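Local coordinates for protein hydrolase (PDB 5HOE) that probably hydrolyses ester bonds as a carbohydrate acetylesterase of the GDSL-like (SGNH) hydrolase family, and assembles as an octamer, at residues H115-P118 with Y119-A122. Numbering follows the deposited sequence.
Sequences HRTP and YEIA
A122 N donates to P118 O over 3.0 Å with an N-H...O angle of 170°, the shortest hydrogen bond of this helix start. One residue earlier, I121 N donates to T117 O at 3.1 Å, so regular helical bonding begins at once. P118 suits the first turn, since its ring nitrogen has no hydrogen to offer. The backbone N of E120 is taken up by a side chain instead: it donates to T117 OG1 over 3.1 Å, and E120 CG packs 3.2 Å from the same oxygen. The threonine can present OG1 because chi1 of 65° places it between its own backbone N and carbonyl carbon, turned to face the N-H of E120. The reciprocal bond runs from T117 N to E120 OE1, at 3.1 Å and nearly straight at 170°, with the donor above the carboxylate plane. To reach back this far, the glutamate sets CG beside its backbone N and then extends. These two crossed bonds define a capping box, with T117 as N-cap of helix 118-133, which follows the loop after strand 100-104 in this SGNH-type fold. R116 lays its aliphatic chain across the helix start, with CG 3.3 Å from E120 CB and CD 3.6 Å from I121 CG1. Its guanidinium has E120 O off-centre above one face. The guanidinium is not paired with the E120 carboxylate; NH1 instead makes a salt bridge to D109 and a hydrogen bond to S73. E120 OE2 is hydrogen-bonded to H115 NE2 of a second subunit, while H115 NE2 of this chain is hydrogen-bonded to E120 OE2 of a third subunit in the octamer.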
ATOM      1  N   HIS A 115     -22.698  -2.414   4.681  1.00 17.70           N
ATOM      2  CA  HIS A 115     -23.027  -1.496   5.783  1.00 18.38           C
ATOM      3  C   HIS A 115     -22.982  -0.032   5.349  1.00 18.28           C
ATOM      4  O   HIS A 115     -22.456   0.837   6.052  1.00 20.79           O
ATOM      5  CB  HIS A 115     -22.121  -1.753   6.989  1.00 21.25           C
ATOM      6  CG  HIS A 115     -22.186  -3.162   7.481  1.00 24.83           C
ATOM      7  ND1 HIS A 115     -23.218  -3.622   8.271  1.00 27.35           N
ATOM      8  CD2 HIS A 115     -21.382  -4.225   7.249  1.00 28.00           C
ATOM      9  CE1 HIS A 115     -23.031  -4.906   8.526  1.00 30.28           C
ATOM     10  NE2 HIS A 115     -21.921  -5.293   7.924  1.00 30.38           N
ATOM     11  N   ARG A 116     -23.560   0.254   4.186  1.00 17.10           N
ATOM     12  CA  ARG A 116     -23.576   1.609   3.645  1.00 17.58           C
ATOM     13  C   ARG A 116     -24.933   2.248   3.933  1.00 17.78           C
ATOM     14  O   ARG A 116     -25.967   1.583   3.868  1.00 20.00           O
ATOM     15  CB  ARG A 116     -23.311   1.585   2.127  1.00 21.43           C
ATOM     16  CG  ARG A 116     -23.003   2.923   1.508  1.00 27.25           C
ATOM     17  CD  ARG A 116     -22.329   2.781   0.123  1.00 29.64           C
ATOM     18  NE  ARG A 116     -20.898   3.119   0.137  1.00 29.65           N
ATOM     19  CZ  ARG A 116     -20.213   3.484  -0.948  1.00 29.83           C
ATOM     20  NH1 ARG A 116     -20.835   3.543  -2.125  1.00 28.82           N
ATOM     21  NH2 ARG A 116     -18.916   3.782  -0.871  1.00 29.73           N
ATOM     22  N   THR A 117     -24.924   3.545   4.248  1.00 16.51           N
ATOM     23  CA  THR A 117     -26.163   4.294   4.399  1.00 16.41           C
ATOM     24  C   THR A 117     -26.670   4.712   3.022  1.00 15.53           C
ATOM     25  O   THR A 117     -25.892   4.808   2.073  1.00 15.27           O
ATOM     26  CB  THR A 117     -25.920   5.582   5.188  1.00 18.73           C
ATOM     27  OG1 THR A 117     -25.058   6.444   4.428  1.00 18.25           O
ATOM     28  CG2 THR A 117     -25.303   5.310   6.562  1.00 19.44           C
ATOM     29  N   PRO A 118     -27.965   5.001   2.894  1.00 15.92           N
ATOM     30  CA  PRO A 118     -28.473   5.520   1.606  1.00 17.22           C
ATOM     31  C   PRO A 118     -27.720   6.741   1.090  1.00 15.76           C
ATOM     32  O   PRO A 118     -27.423   6.814  -0.112  1.00 14.93           O
ATOM     33  CB  PRO A 118     -29.952   5.806   1.905  1.00 17.97           C
ATOM     34  CG  PRO A 118     -30.281   4.811   2.972  1.00 18.20           C
ATOM     35  CD  PRO A 118     -29.063   4.722   3.835  1.00 17.34           C
ATOM     36  N   TYR A 119     -27.379   7.692   1.965  1.00 15.30           N
ATOM     37  CA  TYR A 119     -26.643   8.861   1.501  1.00 16.90           C
ATOM     38  C   TYR A 119     -25.286   8.475   0.932  1.00 16.13           C
ATOM     39  O   TYR A 119     -24.878   9.001  -0.109  1.00 15.39           O
ATOM     40  CB  TYR A 119     -26.489   9.919   2.599  1.00 17.77           C
ATOM     41  CG  TYR A 119     -25.957  11.189   2.012  1.00 17.64           C
ATOM     42  CD1 TYR A 119     -26.801  12.076   1.366  1.00 17.86           C
ATOM     43  CD2 TYR A 119     -24.593  11.470   2.027  1.00 18.57           C
ATOM     44  CE1 TYR A 119     -26.315  13.229   0.784  1.00 18.74           C
ATOM     45  CE2 TYR A 119     -24.097  12.622   1.430  1.00 19.39           C
ATOM     46  CZ  TYR A 119     -24.964  13.493   0.821  1.00 19.92           C
ATOM     47  OH  TYR A 119     -24.457  14.632   0.238  1.00 22.28           O
ATOM     48  N   GLU A 120     -24.577   7.548   1.592  1.00 16.02           N
ATOM     49  CA  GLU A 120     -23.288   7.099   1.069  1.00 15.15           C
ATOM     50  C   GLU A 120     -23.426   6.435  -0.301  1.00 14.64           C
ATOM     51  O   GLU A 120     -22.514   6.544  -1.130  1.00 15.42           O
ATOM     52  CB  GLU A 120     -22.614   6.153   2.068  1.00 15.16           C
ATOM     53  CG  GLU A 120     -22.102   6.859   3.332  1.00 17.70           C
ATOM     54  CD  GLU A 120     -21.726   5.913   4.476  1.00 21.96           C
ATOM     55  OE1 GLU A 120     -22.114   4.724   4.471  1.00 21.90           O
ATOM     56  OE2 GLU A 120     -21.035   6.386   5.406  1.00 26.87           O
ATOM     57  N   ILE A 121     -24.546   5.750  -0.555  1.00 15.22           N
ATOM     58  CA  ILE A 121     -24.777   5.148  -1.866  1.00 15.07           C
ATOM     59  C   ILE A 121     -24.963   6.235  -2.913  1.00 15.25           C
ATOM     60  O   ILE A 121     -24.358   6.192  -3.988  1.00 15.30           O
ATOM     61  CB  ILE A 121     -25.984   4.194  -1.830  1.00 14.15           C
ATOM     62  CG1 ILE A 121     -25.763   3.090  -0.780  1.00 13.75           C
ATOM     63  CG2 ILE A 121     -26.214   3.629  -3.244  1.00 14.40           C
ATOM     64  CD1 ILE A 121     -26.890   2.051  -0.644  1.00 15.57           C
ATOM     65  N   ALA A 122     -25.812   7.219  -2.614  1.00 13.94           N
ATOM     66  CA  ALA A 122     -26.009   8.342  -3.526  1.00 14.89           C
ATOM     67  C   ALA A 122     -24.715   9.121  -3.724  1.00 14.77           C
ATOM     68  O   ALA A 122     -24.437   9.599  -4.835  1.00 14.93           O
ATOM     69  CB  ALA A 122     -27.128   9.232  -2.997  1.00 15.20           C
TER